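Local coordinates for protein phosphodiesterase (Pseudomonas aeruginosa, PDB 4G75) that is a colicin M-like bacteriocin that binds magnesium and probably kills rival bacteria by degrading lipid-linked precursors of peptidoglycan, at residues W62-N67 with P76-P81; W87-L92 with P127-P132; P93-N98 with T108-A113; H150-K155 with K270-Y275. One frame throughout, in Å; residues are numbered along the deposited sequence. Where two conformers were deposited one is given.

Interaction 1: residues W62-N67 with P76-P81; sequences WAQWAN and PSLPFP. With EDO (1,2-ethanediol), chain M.
Gln64 and Pro81 make the close-packed half of this contact: Gln64 CB sits 3.7 Å from Pro81 CB, and the proline CG reaches on past it to the backbone N of Trp65. In the conformer described, one of two modelled, the glutamine chain runs extended beyond CG (chi2 171°) and delivers its amide to the loop. OE1 accepts the backbone N-H of Leu78 at 2.8 Å, in the plane of its own carbonyl and fairly straight (155° at the hydrogen). The same oxygen lies 3.1 Å from Ser77 CA. NE2 bonds to Ala60 O one turn earlier in the helix, which fixes the rotation of the amide. The contact thus joins the last turn of helix 55-65, closed by a Schellman motif at Asn67, to the loop leading into helix 81-102, whose N-cap position is held by Phe80. The other half is wetter and more open. Water 1 accepts from Gln64 NE2 at 2.9 Å and donates to Pro76 O, bridging a gap that the amide does not span, while Ser77 lies at the exposed margin. Beyond Leu78 the loop turns to a bound 1,2-ethanediol, probably from the crystallisation liquor: Phe80 N donates to its O2 at 2.8 Å, and its C1 lies in the plane of the Phe80 ring, at the edge. Trp65 turns its indole toward Asn82 and Ile86 of helix 81-102.

Interaction 2: residues W87-L92 with P127-P132; sequences WDIFDL and PSWDRP
Phe90 and Arg131 form the centre of a cation-pi and aromatic contact that fastens the loop after helix 106-113 to the middle of helix 81-102, in a partly buried position. The Phe90 ring is clasped from both faces. Over one lies the Arg131 guanidinium, stacked with its plane only 2° from that of the ring and its NH1 above the ring centre; CZ is 3.9 Å from the centroid. Over the opposite face comes Pro127 CB, 3.7 Å from Phe90 CD1. Pro127, which follows a cis peptide bond, also lays CG over the six-membered ring of Trp87, 3.9 Å from its centroid, and so wedges between two aromatic side chains of the helix. Trp87 NE1 is held by Pro119 O. The edge of Phe90 meets the indole face of Trp129 in an offset edge-to-face pair, planes at 69°, and Trp129 CZ3 also touches Ile89 CG2 at 4.0 Å. With CG anti to the backbone N (chi1 -176°), the Phe90 ring lies beside its own carbonyl, and the arginine can engage both, end-on with two nitrogens. Arg131 NH2 donates to Phe90 O at 3.0 Å and falls on a lone pair. Arg131 NH1 donates to Phe90 O at 2.8 Å, tilted from the carbonyl plane. The bend of Arg131 at chi3 lays the guanidinium flat against the ring. Two N-H groups on one carbonyl oxygen, with a pi face beneath, would be expected to steady the positive charge, with the carboxylate of Asp91 nearby but not in contact.

Interaction 3: residues P93-N98 with T108-A113; sequences PQADYN and TAMNRA
Helices 93-98 and 108-113 cross steeply, their N-to-C directions 130° apart and their axes 7.9 Å from each other at closest approach, with the CA atoms of Ala95 and Met110 (a selenomethionine) only 4.9 Å apart. Small side chains permit this closeness. Ala109 CB presses on Ala95 O at 3.5 Å, and Ala113 CB lies 3.6 Å from Ala95 N, so each methyl meets backbone of the partner helix. Gln94 adds its CG against Ala113 CB at 3.8 Å, and Ala95 CB faces the selenium of Met110. Asn98 supplies the polar link. Its ND2 donates to Ala109 O over 2.9 Å, nearly straight (162° at the hydrogen), with the acceptor in the amide plane and the donor on a lone pair of the carbonyl. Ala109 O therefore serves two donors, since it also takes the helical N-H of Ala113. The rotation of the amide is fixed from its other end: Gln94, bent at chi2 (71°), folds along its own helix and NE2 donates to Asn98 OD1 at 3.1 Å from above the carbonyl plane. The Arg112 chain passes the Asn98 amide, its CB 3.5 Å from ND2, while its guanidinium is turned almost perpendicular to that amide and is engaged by Asp104. This is a chain reversal between consecutive helices with an alanine-rich interface, in which helix 106-113 folds back across helix 81-102 within the helical part of the protein.

Interaction 4: residues H150-K155 with K270-Y275; sequences HYLTGK and KDTTPY
Tyr151 meets the loop 270-275 along its whole side chain. CB touches Tyr275 CE2 at 4.0 Å; a chi1 of 177° then swings the ring away from the backbone N and along the loop, with Thr272 over one face and Pro274 at its edge. CD1 lies 3.3 Å from Thr273 O, and CE1 borders the N of Pro274. Over the face Thr272 CG2 makes a CH-pi contact, 3.5 Å from the ring centroid, and this methyl also reaches CE2, CZ and the hydroxyl OH. The backbone reinforces the grip: Thr273 N donates to Tyr151 O at 3.0 Å. Water 3 lies near that oxygen, Lys155 N and Asp271 O, while at the exposed end water 4 links Lys155 NZ to Asp271 OD2, charges that stand 4.0 Å apart. Next to Tyr151, His150 points CD2 at the centre of the Tyr275 face in a close T-shaped pair, centroids 4.3 Å apart and planes at 71°. Lys157 O binds His150 NE2 and Ala147 O binds Tyr275 OH. The contact docks the end of helix 143-153 against the loop that leads into strand 275-278 in the colicin M family region, with the Tyr275 side chain about 11 Å from the bound magnesium ion.

From the N terminus, interaction 1 comes first and closes a short loop between the end of helix 55-65 and the approach to helix 81-102. That long helix then serves two contacts in succession. Residues 87-92 close a larger loop with 127-132 in interaction 2, and inside it nests interaction 3, the packing against helix 106-113; the two touch where Leu92 meets Met110 and Arg131 packs on Pro93 and Gln94. Interaction 4 opens after these have closed and spans more than a hundred residues, bringing helix 143-153 to the loop that leads into strand 275-278. It adjoins interaction 2 through Trp129 with Thr153 and Ile89 with Leu152, linking the helical part to the sheet.

Interaction 1: residues W62-N67 with P76-P81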
# COMPACT_ATOMS: atom_id res chain seq x y z
N TRP A 62 -16.61 -9.14 -1.88
CA TRP A 62 -16.23 -10.55 -1.89
C TRP A 62 -17.21 -11.41 -1.11
O TRP A 62 -17.59 -12.49 -1.57
CB TRP A 62 -14.81 -10.76 -1.33
CG TRP A 62 -14.34 -12.17 -1.51
CD1 TRP A 62 -14.44 -13.19 -0.60
CD2 TRP A 62 -13.74 -12.73 -2.68
NE1 TRP A 62 -13.92 -14.35 -1.14
CE2 TRP A 62 -13.48 -14.09 -2.41
CE3 TRP A 62 -13.38 -12.21 -3.93
CZ2 TRP A 62 -12.88 -14.94 -3.34
CZ3 TRP A 62 -12.78 -13.05 -4.85
CH2 TRP A 62 -12.54 -14.40 -4.55
N ALA A 63 -17.60 -10.94 0.07
CA ALA A 63 -18.52 -11.70 0.90
C ALA A 63 -19.80 -12.00 0.13
O ALA A 63 -20.40 -13.06 0.28
CB ALA A 63 -18.83 -10.96 2.19
N GLN A 64 -20.22 -11.06 -0.71
CA GLN A 64 -21.39 -11.28 -1.56
C GLN A 64 -21.08 -12.30 -2.63
O GLN A 64 -21.77 -13.31 -2.79
CB GLN A 64 -21.83 -9.97 -2.22
CG GLN A 64 -22.34 -8.91 -1.27
CD GLN A 64 -22.54 -7.58 -1.97
OE1 GLN A 64 -23.50 -7.39 -2.72
NE2 GLN A 64 -21.63 -6.65 -1.73
N TRP A 65 -20.02 -12.03 -3.39
CA TRP A 65 -19.57 -12.90 -4.47
C TRP A 65 -19.46 -14.34 -3.99
O TRP A 65 -19.98 -15.26 -4.63
CB TRP A 65 -18.20 -12.42 -4.95
CG TRP A 65 -17.76 -12.94 -6.27
CD1 TRP A 65 -18.36 -13.91 -7.01
CD2 TRP A 65 -16.58 -12.56 -6.98
NE1 TRP A 65 -17.65 -14.14 -8.17
CE2 TRP A 65 -16.54 -13.32 -8.17
CE3 TRP A 65 -15.56 -11.63 -6.74
CZ2 TRP A 65 -15.52 -13.19 -9.11
CZ3 TRP A 65 -14.55 -11.51 -7.67
CH2 TRP A 65 -14.54 -12.28 -8.84
N ALA A 66 -18.78 -14.54 -2.87
CA ALA A 66 -18.48 -15.89 -2.39
C ALA A 66 -19.52 -16.43 -1.41
O ALA A 66 -19.34 -17.51 -0.84
CB ALA A 66 -17.09 -15.93 -1.76
N ASN A 67 -20.60 -15.68 -1.21
CA ASN A 67 -21.69 -16.12 -0.35
C ASN A 67 -21.22 -16.48 1.06
O ASN A 67 -21.50 -17.57 1.56
CB ASN A 67 -22.41 -17.31 -0.96
CG ASN A 67 -23.04 -16.98 -2.30
OD1 ASN A 67 -22.79 -17.65 -3.30
ND2 ASN A 67 -23.86 -15.93 -2.32
N PRO A 76 -24.48 -1.56 0.20
CA PRO A 76 -25.65 -2.18 -0.44
C PRO A 76 -25.27 -3.45 -1.19
O PRO A 76 -24.21 -3.51 -1.83
CB PRO A 76 -26.10 -1.11 -1.44
CG PRO A 76 -25.49 0.16 -0.96
CD PRO A 76 -24.17 -0.24 -0.37
N SER A 77 -26.12 -4.47 -1.12
CA SER A 77 -25.93 -5.65 -1.96
C SER A 77 -26.11 -5.26 -3.43
O SER A 77 -26.98 -4.45 -3.76
CB SER A 77 -26.89 -6.77 -1.57
OG SER A 77 -28.22 -6.44 -1.92
N LEU A 78 -25.28 -5.83 -4.29
CA LEU A 78 -25.23 -5.45 -5.70
C LEU A 78 -25.66 -6.57 -6.63
O LEU A 78 -25.58 -7.75 -6.29
CB LEU A 78 -23.81 -5.02 -6.09
CG LEU A 78 -23.19 -3.87 -5.28
CD1 LEU A 78 -21.80 -3.54 -5.82
CD2 LEU A 78 -24.09 -2.64 -5.29
N PRO A 79 -26.12 -6.19 -7.82
CA PRO A 79 -26.41 -7.17 -8.87
C PRO A 79 -25.16 -7.99 -9.18
O PRO A 79 -25.19 -9.22 -9.13
CB PRO A 79 -26.80 -6.30 -10.07
CG PRO A 79 -27.29 -5.03 -9.47
CD PRO A 79 -26.49 -4.82 -8.22
N PHE A 80 -24.06 -7.31 -9.48
CA PHE A 80 -22.80 -7.97 -9.81
C PHE A 80 -21.65 -7.48 -8.93
O PHE A 80 -20.82 -6.69 -9.37
CB PHE A 80 -22.44 -7.75 -11.27
CG PHE A 80 -23.54 -8.10 -12.24
CD1 PHE A 80 -23.92 -9.41 -12.42
CD2 PHE A 80 -24.17 -7.11 -12.97
CE1 PHE A 80 -24.93 -9.73 -13.31
CE2 PHE A 80 -25.17 -7.42 -13.87
CZ PHE A 80 -25.55 -8.73 -14.04
N PRO A 81 -21.60 -7.96 -7.67
CA PRO A 81 -20.52 -7.62 -6.74
C PRO A 81 -19.19 -8.15 -7.28
O PRO A 81 -18.13 -7.59 -7.01
CB PRO A 81 -20.92 -8.37 -5.47
CG PRO A 81 -21.77 -9.51 -5.98
CD PRO A 81 -22.59 -8.83 -7.04
C1 EDO M . -22.97 -4.04 -11.76
O1 EDO M . -21.54 -4.10 -11.61
C2 EDO M . -23.63 -3.91 -10.39
O2 EDO M . -22.98 -4.77 -9.46
O HOH W 1 -21.55 -3.75 -2.08

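Interaction 2: residues W87-L92 with P127-P132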
# COMPACT_ATOMS: atom_id res chain seq x y z
N TRP A 87 -13.31 -4.68 -11.11
CA TRP A 87 -12.98 -3.33 -11.56
C TRP A 87 -12.24 -2.48 -10.51
O TRP A 87 -11.39 -1.68 -10.87
CB TRP A 87 -14.21 -2.58 -12.09
CG TRP A 87 -14.56 -2.92 -13.51
CD1 TRP A 87 -15.73 -3.45 -13.97
CD2 TRP A 87 -13.71 -2.77 -14.66
NE1 TRP A 87 -15.68 -3.62 -15.33
CE2 TRP A 87 -14.45 -3.21 -15.78
CE3 TRP A 87 -12.41 -2.29 -14.85
CZ2 TRP A 87 -13.93 -3.20 -17.07
CZ3 TRP A 87 -11.89 -2.28 -16.14
CH2 TRP A 87 -12.65 -2.73 -17.23
N ASP A 88 -12.56 -2.66 -9.23
CA ASP A 88 -11.84 -1.96 -8.17
C ASP A 88 -10.39 -2.45 -8.12
O ASP A 88 -9.46 -1.67 -7.91
CB ASP A 88 -12.50 -2.16 -6.80
CG ASP A 88 -13.64 -1.18 -6.53
OD1 ASP A 88 -14.10 -0.47 -7.47
OD2 ASP A 88 -14.09 -1.13 -5.37
N ILE A 89 -10.19 -3.75 -8.33
CA ILE A 89 -8.84 -4.31 -8.36
C ILE A 89 -8.06 -3.71 -9.54
O ILE A 89 -6.86 -3.49 -9.45
CB ILE A 89 -8.87 -5.86 -8.41
CG1 ILE A 89 -9.38 -6.42 -7.07
CG2 ILE A 89 -7.48 -6.44 -8.72
CD1 ILE A 89 -8.57 -5.97 -5.88
N PHE A 90 -8.76 -3.41 -10.62
CA PHE A 90 -8.14 -2.72 -11.75
C PHE A 90 -7.84 -1.26 -11.43
O PHE A 90 -6.76 -0.77 -11.73
CB PHE A 90 -9.06 -2.82 -12.98
CG PHE A 90 -8.48 -2.22 -14.24
CD1 PHE A 90 -7.53 -2.91 -14.99
CD2 PHE A 90 -8.92 -0.99 -14.72
CE1 PHE A 90 -7.01 -2.37 -16.17
CE2 PHE A 90 -8.41 -0.45 -15.90
CZ PHE A 90 -7.45 -1.14 -16.62
N ASP A 91 -8.79 -0.57 -10.81
CA ASP A 91 -8.71 0.87 -10.62
C ASP A 91 -7.76 1.31 -9.52
O ASP A 91 -7.04 2.30 -9.67
CB ASP A 91 -10.09 1.46 -10.33
CG ASP A 91 -10.98 1.51 -11.56
OD1 ASP A 91 -10.45 1.41 -12.68
OD2 ASP A 91 -12.21 1.64 -11.39
N LEU A 92 -7.77 0.58 -8.41
CA LEU A 92 -6.98 0.96 -7.25
C LEU A 92 -5.47 1.15 -7.52
O LEU A 92 -4.88 2.13 -7.08
CB LEU A 92 -7.24 0.02 -6.07
CG LEU A 92 -8.59 0.29 -5.36
CD1 LEU A 92 -9.04 -0.93 -4.56
CD2 LEU A 92 -8.52 1.54 -4.48
N PRO A 127 -10.89 -7.01 -17.70
CA PRO A 127 -10.04 -5.88 -18.12
C PRO A 127 -8.67 -6.34 -18.60
O PRO A 127 -8.30 -7.50 -18.39
CB PRO A 127 -9.85 -5.07 -16.82
CG PRO A 127 -10.72 -5.73 -15.79
CD PRO A 127 -10.92 -7.14 -16.24
N SER A 128 -7.92 -5.43 -19.22
CA SER A 128 -6.56 -5.70 -19.66
C SER A 128 -5.57 -5.40 -18.53
O SER A 128 -5.29 -4.24 -18.24
CB SER A 128 -6.23 -4.84 -20.88
OG SER A 128 -4.85 -4.91 -21.20
N TRP A 129 -5.05 -6.45 -17.91
CA TRP A 129 -4.23 -6.32 -16.70
C TRP A 129 -2.79 -5.88 -16.96
O TRP A 129 -2.11 -5.42 -16.04
CB TRP A 129 -4.24 -7.63 -15.92
CG TRP A 129 -5.61 -8.04 -15.45
CD1 TRP A 129 -6.38 -9.07 -15.93
CD2 TRP A 129 -6.39 -7.43 -14.41
NE1 TRP A 129 -7.58 -9.13 -15.26
CE2 TRP A 129 -7.61 -8.13 -14.32
CE3 TRP A 129 -6.17 -6.34 -13.55
CZ2 TRP A 129 -8.60 -7.80 -13.40
CZ3 TRP A 129 -7.16 -6.01 -12.64
CH2 TRP A 129 -8.36 -6.73 -12.57
N ASP A 130 -2.32 -6.04 -18.19
CA ASP A 130 -0.93 -5.73 -18.51
C ASP A 130 -0.65 -4.23 -18.49
O ASP A 130 -1.02 -3.50 -19.41
CB ASP A 130 -0.55 -6.32 -19.87
CG ASP A 130 0.93 -6.17 -20.18
OD1 ASP A 130 1.74 -6.17 -19.24
OD2 ASP A 130 1.27 -6.05 -21.38
N ARG A 131 -0.00 -3.76 -17.42
CA ARG A 131 0.28 -2.34 -17.26
C ARG A 131 1.68 -2.16 -16.66
O ARG A 131 1.82 -1.79 -15.50
CB ARG A 131 -0.79 -1.69 -16.37
CG ARG A 131 -2.21 -1.78 -16.95
CD ARG A 131 -3.27 -1.17 -16.02
NE ARG A 131 -3.54 -2.01 -14.86
CZ ARG A 131 -4.39 -1.67 -13.88
NH1 ARG A 131 -5.04 -0.51 -13.93
NH2 ARG A 131 -4.58 -2.49 -12.86
N PRO A 132 2.72 -2.40 -17.47
CA PRO A 132 4.10 -2.46 -16.97
C PRO A 132 4.60 -1.12 -16.44
O PRO A 132 5.54 -1.11 -15.64
CB PRO A 132 4.91 -2.86 -18.22
CG PRO A 132 3.91 -3.26 -19.25
CD PRO A 132 2.66 -2.52 -18.94

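Interaction 3: residues P93-N98 with T108-A113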
# COMPACT_ATOMS: atom_id res chain seq x y z
N PRO A 93 -4.83 0.21 -8.25
CA PRO A 93 -3.40 0.44 -8.50
C PRO A 93 -3.15 1.65 -9.39
O PRO A 93 -2.10 2.29 -9.28
CB PRO A 93 -2.96 -0.83 -9.24
CG PRO A 93 -4.00 -1.83 -8.98
CD PRO A 93 -5.28 -1.11 -8.73
N GLN A 94 -4.09 1.95 -10.28
CA GLN A 94 -3.94 3.10 -11.16
C GLN A 94 -4.08 4.40 -10.37
O GLN A 94 -3.35 5.36 -10.60
CB GLN A 94 -4.95 3.06 -12.31
CG GLN A 94 -4.80 4.21 -13.30
CD GLN A 94 -3.54 4.10 -14.13
OE1 GLN A 94 -3.35 3.12 -14.85
NE2 GLN A 94 -2.67 5.10 -14.03
N ALA A 95 -5.01 4.43 -9.41
CA ALA A 95 -5.17 5.58 -8.54
C ALA A 95 -3.89 5.83 -7.74
O ALA A 95 -3.43 6.97 -7.60
CB ALA A 95 -6.35 5.38 -7.59
N ASP A 96 -3.32 4.76 -7.21
CA ASP A 96 -2.09 4.91 -6.45
C ASP A 96 -0.98 5.48 -7.33
O ASP A 96 -0.23 6.38 -6.92
CB ASP A 96 -1.63 3.58 -5.85
CG ASP A 96 -0.51 3.77 -4.85
OD1 ASP A 96 -0.79 4.25 -3.73
OD2 ASP A 96 0.66 3.47 -5.20
N TYR A 97 -0.88 4.95 -8.54
CA TYR A 97 0.17 5.37 -9.46
C TYR A 97 -0.05 6.80 -9.93
O TYR A 97 0.92 7.52 -10.20
CB TYR A 97 0.27 4.42 -10.66
CG TYR A 97 1.52 4.66 -11.46
CD1 TYR A 97 2.77 4.37 -10.92
CD2 TYR A 97 1.47 5.20 -12.74
CE1 TYR A 97 3.93 4.61 -11.63
CE2 TYR A 97 2.63 5.44 -13.47
CZ TYR A 97 3.86 5.13 -12.91
OH TYR A 97 5.02 5.37 -13.61
N ASN A 98 -1.30 7.23 -10.02
CA ASN A 98 -1.58 8.62 -10.36
C ASN A 98 -1.02 9.56 -9.30
O ASN A 98 -0.49 10.63 -9.61
CB ASN A 98 -3.08 8.86 -10.55
CG ASN A 98 -3.60 8.23 -11.83
OD1 ASN A 98 -2.82 7.90 -12.72
ND2 ASN A 98 -4.91 8.08 -11.93
N THR A 108 -8.69 13.46 -7.32
CA THR A 108 -8.30 13.55 -8.72
C THR A 108 -7.69 12.23 -9.21
O THR A 108 -7.96 11.78 -10.31
CB THR A 108 -7.30 14.69 -8.97
OG1 THR A 108 -7.92 15.95 -8.64
CG2 THR A 108 -6.87 14.72 -10.42
N ALA A 109 -6.85 11.64 -8.37
CA ALA A 109 -6.19 10.39 -8.73
C ALA A 109 -7.22 9.31 -9.04
O ALA A 109 -7.09 8.58 -10.01
CB ALA A 109 -5.25 9.95 -7.61
N MSE A 110 -8.26 9.22 -8.21
CA MSE A 110 -9.28 8.20 -8.41
C MSE A 110 -10.15 8.51 -9.63
O MSE A 110 -10.47 7.63 -10.41
CB MSE A 110 -10.16 8.03 -7.17
CG MSE A 110 -11.27 7.01 -7.36
SE MSE A 110 -10.56 5.20 -7.64
CE MSE A 110 -10.27 4.80 -5.74
N ASN A 111 -10.54 9.77 -9.80
CA ASN A 111 -11.35 10.13 -10.96
C ASN A 111 -10.61 9.89 -12.27
O ASN A 111 -11.20 9.44 -13.26
CB ASN A 111 -11.85 11.57 -10.87
CG ASN A 111 -12.92 11.74 -9.82
OD1 ASN A 111 -13.63 10.79 -9.48
ND2 ASN A 111 -13.05 12.95 -9.29
N ARG A 112 -9.31 10.18 -12.27
CA ARG A 112 -8.49 9.92 -13.45
C ARG A 112 -8.45 8.43 -13.73
O ARG A 112 -8.62 7.99 -14.87
CB ARG A 112 -7.07 10.48 -13.26
CG ARG A 112 -6.29 10.60 -14.56
CD ARG A 112 -4.83 11.02 -14.34
NE ARG A 112 -4.69 12.25 -13.55
CZ ARG A 112 -4.89 13.48 -14.02
NH1 ARG A 112 -5.26 13.67 -15.28
NH2 ARG A 112 -4.73 14.52 -13.22
N ALA A 113 -8.23 7.64 -12.67
CA ALA A 113 -8.20 6.19 -12.80
C ALA A 113 -9.53 5.62 -13.30
O ALA A 113 -9.54 4.60 -13.99
CB ALA A 113 -7.80 5.53 -11.45

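Interaction 4: residues H150-K155 with K270-Y275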
# COMPACT_ATOMS: atom_id res chain seq x y z
N HIS A 150 -1.83 -5.96 -7.03
CA HIS A 150 -0.69 -6.50 -7.77
C HIS A 150 -0.42 -7.97 -7.44
O HIS A 150 0.09 -8.73 -8.27
CB HIS A 150 0.56 -5.66 -7.54
CG HIS A 150 1.68 -6.00 -8.48
ND1 HIS A 150 1.77 -5.45 -9.74
CD2 HIS A 150 2.70 -6.87 -8.36
CE1 HIS A 150 2.84 -5.94 -10.35
NE2 HIS A 150 3.41 -6.81 -9.54
N TYR A 151 -0.75 -8.36 -6.22
CA TYR A 151 -0.68 -9.76 -5.81
C TYR A 151 -1.63 -10.60 -6.67
O TYR A 151 -1.28 -11.68 -7.15
CB TYR A 151 -1.05 -9.83 -4.32
CG TYR A 151 -1.11 -11.21 -3.71
CD1 TYR A 151 0.00 -12.06 -3.73
CD2 TYR A 151 -2.25 -11.65 -3.06
CE1 TYR A 151 -0.05 -13.32 -3.15
CE2 TYR A 151 -2.32 -12.90 -2.48
CZ TYR A 151 -1.22 -13.73 -2.53
OH TYR A 151 -1.28 -14.97 -1.94
N LEU A 152 -2.83 -10.07 -6.89
CA LEU A 152 -3.86 -10.79 -7.65
C LEU A 152 -3.60 -10.85 -9.15
O LEU A 152 -3.95 -11.84 -9.80
CB LEU A 152 -5.24 -10.17 -7.41
CG LEU A 152 -5.73 -10.09 -5.96
CD1 LEU A 152 -7.21 -9.71 -5.93
CD2 LEU A 152 -5.49 -11.38 -5.22
N THR A 153 -3.00 -9.80 -9.71
CA THR A 153 -2.97 -9.64 -11.16
C THR A 153 -1.61 -9.26 -11.76
O THR A 153 -1.48 -9.21 -12.99
CB THR A 153 -4.00 -8.58 -11.62
OG1 THR A 153 -3.69 -7.32 -11.01
CG2 THR A 153 -5.41 -9.00 -11.22
N GLY A 154 -0.62 -8.97 -10.93
CA GLY A 154 0.67 -8.51 -11.42
C GLY A 154 1.58 -9.60 -11.96
O GLY A 154 2.61 -9.31 -12.56
N LYS A 155 1.20 -10.85 -11.74
CA LYS A 155 1.94 -12.00 -12.28
C LYS A 155 3.43 -11.97 -11.91
O LYS A 155 4.29 -12.25 -12.75
CB LYS A 155 1.78 -12.08 -13.79
CG LYS A 155 0.35 -12.36 -14.23
CD LYS A 155 0.27 -12.68 -15.72
CE LYS A 155 -1.06 -13.33 -16.07
NZ LYS A 155 -1.23 -13.49 -17.53
N LYS A 270 -6.84 -16.49 -10.79
CA LYS A 270 -6.00 -17.67 -10.95
C LYS A 270 -4.52 -17.36 -11.15
O LYS A 270 -3.68 -18.26 -11.08
CB LYS A 270 -6.52 -18.54 -12.09
CG LYS A 270 -7.93 -19.06 -11.86
CD LYS A 270 -8.28 -20.16 -12.85
CE LYS A 270 -9.58 -20.86 -12.47
NZ LYS A 270 -9.92 -21.93 -13.46
N ASP A 271 -4.19 -16.09 -11.39
CA ASP A 271 -2.79 -15.70 -11.56
C ASP A 271 -2.16 -15.16 -10.28
O ASP A 271 -1.01 -14.74 -10.30
CB ASP A 271 -2.66 -14.67 -12.68
CG ASP A 271 -3.13 -15.21 -14.02
OD1 ASP A 271 -2.72 -16.33 -14.38
OD2 ASP A 271 -3.91 -14.51 -14.70
N THR A 272 -2.91 -15.17 -9.18
CA THR A 272 -2.39 -14.66 -7.91
C THR A 272 -1.06 -15.30 -7.55
O THR A 272 -0.93 -16.52 -7.56
CB THR A 272 -3.38 -14.92 -6.76
OG1 THR A 272 -4.61 -14.22 -7.01
CG2 THR A 272 -2.79 -14.44 -5.43
N THR A 273 -0.08 -14.47 -7.21
CA THR A 273 1.23 -15.00 -6.82
C THR A 273 2.05 -13.94 -6.09
O THR A 273 1.92 -12.75 -6.38
CB THR A 273 2.00 -15.54 -8.05
OG1 THR A 273 3.05 -16.41 -7.62
CG2 THR A 273 2.56 -14.40 -8.88
N PRO A 274 2.88 -14.36 -5.13
CA PRO A 274 3.72 -13.38 -4.44
C PRO A 274 4.64 -12.65 -5.41
O PRO A 274 4.93 -13.15 -6.51
CB PRO A 274 4.55 -14.26 -3.49
CG PRO A 274 3.71 -15.47 -3.27
CD PRO A 274 3.06 -15.72 -4.60
N TYR A 275 5.09 -11.47 -5.02
CA TYR A 275 6.04 -10.73 -5.84
C TYR A 275 6.96 -9.93 -4.94
O TYR A 275 6.58 -9.60 -3.82
CB TYR A 275 5.31 -9.80 -6.80
CG TYR A 275 4.49 -8.74 -6.10
CD1 TYR A 275 5.01 -7.46 -5.89
CD2 TYR A 275 3.22 -9.02 -5.63
CE1 TYR A 275 4.26 -6.49 -5.24
CE2 TYR A 275 2.46 -8.05 -4.99
CZ TYR A 275 2.98 -6.79 -4.80
OH TYR A 275 2.24 -5.84 -4.16
O HOH W 2 2.07 -10.88 -8.47
O HOH W 3 -0.65 -12.08 -10.04
O HOH W 4 -4.15 -14.15 -17.32